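Local coordinates for putative ABC transporter, ATP-binding protein ComA (Streptococcus mutans, PDB 3K8U) that is a putative ATP-binding cassette transporter, here as its peptidase C39 family domain, which probably has a papain-like (clan CA) fold, at residues A[33-36]-A[37-41]; A[25-29]-A[30-34]. All coordinates share one frame; numbering follows the deposited sequence.

Contact 1: residues A[33-36]-A[37-41]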
ATOM      1  N   TYR A  33      -2.106   7.722  12.378  1.00 28.94           N
ATOM      2  CA  TYR A  33      -1.633   8.984  11.824  1.00 25.33           C
ATOM      3  C   TYR A  33      -2.621   9.484  10.779  1.00 22.72           C
ATOM      4  O   TYR A  33      -3.114   8.713   9.950  1.00 20.67           O
ATOM      5  CB  TYR A  33      -0.255   8.814  11.183  1.00 25.81           C
ATOM      6  CG  TYR A  33       0.827   8.410  12.153  1.00 28.95           C
ATOM      7  CD1 TYR A  33       1.383   9.337  13.033  1.00 29.45           C
ATOM      8  CD2 TYR A  33       1.292   7.095  12.200  1.00 29.62           C
ATOM      9  CE1 TYR A  33       2.372   8.966  13.937  1.00 31.28           C
ATOM     10  CE2 TYR A  33       2.281   6.715  13.099  1.00 30.12           C
ATOM     11  CZ  TYR A  33       2.814   7.654  13.963  1.00 32.04           C
ATOM     12  OH  TYR A  33       3.788   7.281  14.857  1.00 35.13           O
ATOM     13  N   SER A  34      -2.893  10.783  10.816  1.00 19.30           N
ATOM     14  CA  SER A  34      -3.827  11.401   9.882  1.00 16.64           C
ATOM     15  C   SER A  34      -3.247  11.502   8.482  1.00 14.04           C
ATOM     16  O   SER A  34      -2.031  11.559   8.305  1.00 13.41           O
ATOM     17  CB  SER A  34      -4.185  12.808  10.355  1.00 15.79           C
ATOM     18  OG  SER A  34      -3.069  13.679  10.238  1.00 14.55           O
ATOM     19  N   ILE A  35      -4.133  11.553   7.493  1.00 13.51           N
ATOM     20  CA  ILE A  35      -3.726  11.684   6.100  1.00 15.20           C
ATOM     21  C   ILE A  35      -3.001  13.015   5.883  1.00 15.75           C
ATOM     22  O   ILE A  35      -1.968  13.060   5.217  1.00 12.99           O
ATOM     23  CB  ILE A  35      -4.950  11.568   5.157  1.00 15.19           C
ATOM     24  CG1 ILE A  35      -5.384  10.097   5.064  1.00 19.06           C
ATOM     25  CG2 ILE A  35      -4.632  12.122   3.772  1.00 16.61           C
ATOM     26  CD1 ILE A  35      -6.558   9.861   4.140  1.00 22.15           C
ATOM     27  N   ALA A  36      -3.514  14.085   6.491  1.00 13.53           N
ATOM     28  CA  ALA A  36      -2.905  15.407   6.342  1.00 14.56           C
ATOM     29  C   ALA A  36      -1.459  15.413   6.837  1.00 14.82           C
ATOM     30  O   ALA A  36      -0.585  16.030   6.223  1.00 16.58           O
ATOM     31  CB  ALA A  36      -3.732  16.462   7.085  1.00 16.25           C
ATOM     32  N   TYR A  37      -1.214  14.714   7.940  1.00 15.65           N
ATOM     33  CA  TYR A  37       0.124  14.627   8.520  1.00 16.93           C
ATOM     34  C   TYR A  37       1.068  13.816   7.631  1.00 17.59           C
ATOM     35  O   TYR A  37       2.193  14.238   7.361  1.00 16.71           O
ATOM     36  CB  TYR A  37       0.044  13.997   9.911  1.00 19.48           C
ATOM     37  CG  TYR A  37       1.370  13.801  10.612  1.00 22.91           C
ATOM     38  CD1 TYR A  37       2.124  14.891  11.044  1.00 27.27           C
ATOM     39  CD2 TYR A  37       1.855  12.520  10.876  1.00 24.83           C
ATOM     40  CE1 TYR A  37       3.324  14.712  11.727  1.00 28.61           C
ATOM     41  CE2 TYR A  37       3.053  12.328  11.555  1.00 26.77           C
ATOM     42  CZ  TYR A  37       3.781  13.427  11.979  1.00 30.01           C
ATOM     43  OH  TYR A  37       4.964  13.241  12.656  1.00 31.92           O
ATOM     44  N   LEU A  38       0.607  12.653   7.179  1.00 16.86           N
ATOM     45  CA  LEU A  38       1.426  11.792   6.329  1.00 17.52           C
ATOM     46  C   LEU A  38       1.647  12.389   4.946  1.00 17.15           C
ATOM     47  O   LEU A  38       2.679  12.147   4.319  1.00 19.83           O
ATOM     48  CB  LEU A  38       0.822  10.388   6.229  1.00 16.03           C
ATOM     49  CG  LEU A  38       0.780   9.628   7.557  1.00 18.90           C
ATOM     50  CD1 LEU A  38       0.204   8.244   7.342  1.00 18.58           C
ATOM     51  CD2 LEU A  38       2.183   9.534   8.143  1.00 18.66           C
ATOM     52  N   ARG A  39       0.692  13.189   4.483  1.00 16.38           N
ATOM     53  CA  ARG A  39       0.802  13.844   3.182  1.00 17.11           C
ATOM     54  C   ARG A  39       2.016  14.769   3.220  1.00 18.89           C
ATOM     55  O   ARG A  39       2.798  14.831   2.267  1.00 17.23           O
ATOM     56  CB  ARG A  39      -0.459  14.664   2.890  1.00 17.15           C
ATOM     57  CG  ARG A  39      -0.498  15.288   1.497  1.00 17.38           C
ATOM     58  CD  ARG A  39      -1.620  16.314   1.370  1.00 18.33           C
ATOM     59  NE  ARG A  39      -2.936  15.733   1.630  1.00 19.44           N
ATOM     60  CZ  ARG A  39      -3.772  16.156   2.574  1.00 20.17           C
ATOM     61  NH1 ARG A  39      -3.439  17.170   3.366  1.00 18.51           N
ATOM     62  NH2 ARG A  39      -4.957  15.581   2.709  1.00 17.46           N
ATOM     63  N   GLU A  40       2.167  15.477   4.336  1.00 19.35           N
ATOM     64  CA  GLU A  40       3.285  16.396   4.525  1.00 22.90           C
ATOM     65  C   GLU A  40       4.611  15.647   4.693  1.00 23.49           C
ATOM     66  O   GLU A  40       5.615  16.004   4.070  1.00 24.06           O
ATOM     67  CB  GLU A  40       3.013  17.309   5.730  1.00 25.31           C
ATOM     68  CG  GLU A  40       4.176  18.217   6.144  1.00 31.99           C
ATOM     69  CD  GLU A  40       4.677  19.120   5.027  1.00 36.57           C
ATOM     70  OE1 GLU A  40       3.878  19.506   4.144  1.00 37.51           O
ATOM     71  OE2 GLU A  40       5.882  19.453   5.038  1.00 40.35           O
ATOM     72  N   LEU A  41       4.597  14.587   5.500  1.00 23.33           N
ATOM     73  CA  LEU A  41       5.793  13.780   5.749  1.00 24.67           C
ATOM     74  C   LEU A  41       6.321  13.049   4.518  1.00 24.88           C
ATOM     75  O   LEU A  41       7.527  12.816   4.402  1.00 24.25           O
ATOM     76  CB  LEU A  41       5.527  12.759   6.855  1.00 25.98           C
ATOM     77  CG  LEU A  41       6.067  13.060   8.253  1.00 31.06           C
ATOM     78  CD1 LEU A  41       5.475  14.357   8.781  1.00 31.75           C
ATOM     79  CD2 LEU A  41       5.746  11.895   9.177  1.00 30.01           C
TER
HETATM   80  O   HOH W   1      -0.916  18.091   4.506  1.00 16.35           O

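Contact 2: residues A[25-29]-A[30-34]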
ATOM      1  N   VAL A  25      -1.213   0.715   6.981  1.00 17.71           N
ATOM      2  CA  VAL A  25      -0.217  -0.204   7.525  1.00 19.91           C
ATOM      3  C   VAL A  25       0.162   0.202   8.947  1.00 22.85           C
ATOM      4  O   VAL A  25       0.225  -0.642   9.845  1.00 21.48           O
ATOM      5  CB  VAL A  25       1.046  -0.264   6.638  1.00 18.33           C
ATOM      6  CG1 VAL A  25       2.138  -1.090   7.313  1.00 20.65           C
ATOM      7  CG2 VAL A  25       0.696  -0.877   5.284  1.00 18.69           C
ATOM      8  N   ALA A  26       0.375   1.499   9.155  1.00 23.61           N
ATOM      9  CA  ALA A  26       0.731   2.007  10.477  1.00 26.03           C
ATOM     10  C   ALA A  26      -0.345   1.644  11.501  1.00 26.81           C
ATOM     11  O   ALA A  26      -0.032   1.273  12.635  1.00 29.68           O
ATOM     12  CB  ALA A  26       0.936   3.520  10.425  1.00 24.06           C
ATOM     13  N   LYS A  27      -1.608   1.719  11.081  1.00 27.57           N
ATOM     14  CA  LYS A  27      -2.741   1.400  11.944  1.00 30.59           C
ATOM     15  C   LYS A  27      -2.733  -0.075  12.344  1.00 31.68           C
ATOM     16  O   LYS A  27      -3.163  -0.429  13.444  1.00 29.91           O
ATOM     17  CB  LYS A  27      -4.059   1.764  11.252  1.00 32.40           C
ATOM     18  CG  LYS A  27      -5.260   1.784  12.181  1.00 36.48           C
ATOM     19  CD  LYS A  27      -6.486   2.380  11.510  1.00 40.00           C
ATOM     20  CE  LYS A  27      -7.633   2.516  12.504  1.00 42.58           C
ATOM     21  NZ  LYS A  27      -8.831   3.175  11.912  1.00 45.01           N
ATOM     22  N   HIS A  28      -2.250  -0.932  11.445  1.00 30.74           N
ATOM     23  CA  HIS A  28      -2.163  -2.363  11.723  1.00 31.64           C
ATOM     24  C   HIS A  28      -1.214  -2.590  12.899  1.00 31.85           C
ATOM     25  O   HIS A  28      -1.459  -3.446  13.749  1.00 32.92           O
ATOM     26  CB  HIS A  28      -1.658  -3.125  10.493  1.00 30.51           C
ATOM     27  CG  HIS A  28      -1.345  -4.566  10.763  1.00 30.77           C
ATOM     28  ND1 HIS A  28      -0.063  -5.020  10.977  1.00 31.15           N
ATOM     29  CD2 HIS A  28      -2.150  -5.648  10.870  1.00 30.93           C
ATOM     30  CE1 HIS A  28      -0.090  -6.321  11.205  1.00 30.80           C
ATOM     31  NE2 HIS A  28      -1.345  -6.727  11.146  1.00 29.89           N
ATOM     32  N   TYR A  29      -0.147  -1.796  12.948  1.00 32.68           N
ATOM     33  CA  TYR A  29       0.842  -1.894  14.014  1.00 34.54           C
ATOM     34  C   TYR A  29       0.520  -1.030  15.239  1.00 36.00           C
ATOM     35  O   TYR A  29       1.404  -0.722  16.041  1.00 37.29           O
ATOM     36  CB  TYR A  29       2.235  -1.579  13.469  1.00 35.20           C
ATOM     37  CG  TYR A  29       2.726  -2.599  12.464  1.00 37.21           C
ATOM     38  CD1 TYR A  29       2.968  -3.918  12.845  1.00 37.53           C
ATOM     39  CD2 TYR A  29       2.940  -2.248  11.131  1.00 37.59           C
ATOM     40  CE1 TYR A  29       3.413  -4.864  11.925  1.00 38.64           C
ATOM     41  CE2 TYR A  29       3.384  -3.187  10.202  1.00 37.51           C
ATOM     42  CZ  TYR A  29       3.617  -4.492  10.606  1.00 37.96           C
ATOM     43  OH  TYR A  29       4.053  -5.426   9.694  1.00 39.45           O
ATOM     44  N   GLY A  30      -0.743  -0.630  15.364  1.00 36.77           N
ATOM     45  CA  GLY A  30      -1.177   0.160  16.507  1.00 38.69           C
ATOM     46  C   GLY A  30      -1.023   1.672  16.485  1.00 38.68           C
ATOM     47  O   GLY A  30      -1.455   2.337  17.430  1.00 39.11           O
ATOM     48  N   SER A  31      -0.409   2.221  15.441  1.00 38.28           N
ATOM     49  CA  SER A  31      -0.218   3.670  15.345  1.00 38.63           C
ATOM     50  C   SER A  31      -1.241   4.329  14.425  1.00 38.09           C
ATOM     51  O   SER A  31      -1.506   3.843  13.326  1.00 38.22           O
ATOM     52  CB  SER A  31       1.194   3.995  14.857  1.00 38.58           C
ATOM     53  OG  SER A  31       2.173   3.572  15.787  1.00 42.26           O
ATOM     54  N   ASN A  32      -1.820   5.435  14.883  1.00 37.03           N
ATOM     55  CA  ASN A  32      -2.806   6.161  14.090  1.00 36.24           C
ATOM     56  C   ASN A  32      -2.301   7.541  13.682  1.00 34.39           C
ATOM     57  O   ASN A  32      -2.062   8.407  14.529  1.00 35.20           O
ATOM     58  CB  ASN A  32      -4.136   6.277  14.844  1.00 39.57           C
ATOM     59  CG  ASN A  32      -4.929   4.980  14.838  1.00 42.72           C
ATOM     60  OD1 ASN A  32      -4.407   3.912  15.166  1.00 44.23           O
ATOM     61  ND2 ASN A  32      -6.200   5.067  14.458  1.00 43.98           N
ATOM     62  N   TYR A  33      -2.106   7.722  12.378  1.00 28.94           N
ATOM     63  CA  TYR A  33      -1.633   8.984  11.824  1.00 25.33           C
ATOM     64  C   TYR A  33      -2.621   9.484  10.779  1.00 22.72           C
ATOM     65  O   TYR A  33      -3.114   8.713   9.950  1.00 20.67           O
ATOM     66  CB  TYR A  33      -0.255   8.814  11.183  1.00 25.81           C
ATOM     67  CG  TYR A  33       0.827   8.410  12.153  1.00 28.95           C
ATOM     68  CD1 TYR A  33       1.383   9.337  13.033  1.00 29.45           C
ATOM     69  CD2 TYR A  33       1.292   7.095  12.200  1.00 29.62           C
ATOM     70  CE1 TYR A  33       2.372   8.966  13.937  1.00 31.28           C
ATOM     71  CE2 TYR A  33       2.281   6.715  13.099  1.00 30.12           C
ATOM     72  CZ  TYR A  33       2.814   7.654  13.963  1.00 32.04           C
ATOM     73  OH  TYR A  33       3.788   7.281  14.857  1.00 35.13           O
ATOM     74  N   SER A  34      -2.893  10.783  10.816  1.00 19.30           N
ATOM     75  CA  SER A  34      -3.827  11.401   9.882  1.00 16.64           C
ATOM     76  C   SER A  34      -3.247  11.502   8.482  1.00 14.04           C
ATOM     77  O   SER A  34      -2.031  11.559   8.305  1.00 13.41           O
ATOM     78  CB  SER A  34      -4.185  12.808  10.355  1.00 15.79           C
ATOM     79  OG  SER A  34      -3.069  13.679  10.238  1.00 14.55           O
TER

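Contact 1: residues A[33-36]-A[37-41]
The N-terminus of helix 35-41 is closed by an N-cap at Ser-34, whose OG accepts the backbone N-H of Tyr-37 at 3.1 Å. With a chi1 of 69° the hydroxyl stands between the residue's own N and carbonyl carbon, which turns OG back over the first helical turn and also brings it 3.1 Å from Tyr-37 CB. The carbonyl O of Ser-34 takes the N-H of Leu-38, so one residue ties down two successive amides of the opening turn. Ile-35 O receives Arg-39 N at 2.8 Å and carries the helical pattern on; the following bond, Glu-40 N to Ala-36 O, is weak. Ala-36 O also accepts from a water, which in turn accepts from Arg-39 NH1 and so joins that guanidinium to the turn. Arg-39 leaves the backbone extended and bends at chi3 (-59°), bringing the guanidinium back so that Ala-36 CA lies over one of its faces, with NH1 3.5 Å from that carbon. NH2 meets the CG2 branch of Ile-35 at 3.6 Å. On the other flank, the rings of Tyr-33 and Tyr-37 lie side by side and point the same way, their planes only 21° apart but slid so far that they barely overlap; CD1 of Tyr-33 touches CE2 of Tyr-37 at 3.7 Å. CB of Tyr-33 packs against CG of Leu-38 (3.9 Å). Outside this turn, Arg-39 NE forms a salt bridge with Asp-16, which probably fixes the bent side chain. Tyr-33 and Leu-38 both touch Leu-61, and the short helix packs against helix 17-28 through Leu-38, buried on Leu-22 and Ala-23, and through Ile-35 on Pro-19.

Contact 2: residues A[25-29]-A[30-34]
Ser-31 N reaches back to Ala-26 O at 3.0 Å, and Gly-30 N to Lys-27 O at 3.1 Å. In both bonds the donor stands above the carbonyl plane, by 72° at Lys-27, as the chain folds back over the last helical turn. Ser-31 O then comes 3.1 Å from Lys-27 CA in a CA-H...O contact. Farther along, the aliphatic chain of Lys-27 crosses the amide of Asn-32: CE lies 3.5 Å from ND2, and CG lies 3.8 Å from OD1. Lys-27 CG is anti to the backbone N (chi1 -166°) and the chain stays extended beyond it, which carries CE as far as the Asn-32 amide. The CB of Ala-26 sits at the edge of the Tyr-33 ring, near its plane, 4.0 Å from CD2. At the helix end, His-28 ND1 lies over the centre of the Tyr-29 ring, 3.5 Å above its plane. Lys-27 O has a further donor in Lys-7 NZ, while Tyr-29 touches Pro-140 of strand 134-140. Gly-30, with its positive phi of 86°, is the C-prime residue, and the paired backbone bonds define a Schellman motif ending helix 17-28.

In the fold
The two contacts are the two ends of one connection: contact 2 terminates helix 17-28, and contact 1 starts helix 35-41 where the linking loop runs out, with Tyr-33 and Ser-34 common to both. Each lies mainly at the surface, with a single buried residue, Ala-26 in contact 2 and Leu-38 in contact 1. Their chemistry differs with helix polarity. At the C-terminal end, carbonyls are satisfied by backbone N-H groups of the departing loop; at the N-terminal end, a serine hydroxyl serves an amide, and an arginine adds water-mediated and ionic links. Tyr-33 belongs to both contacts and touches both helices.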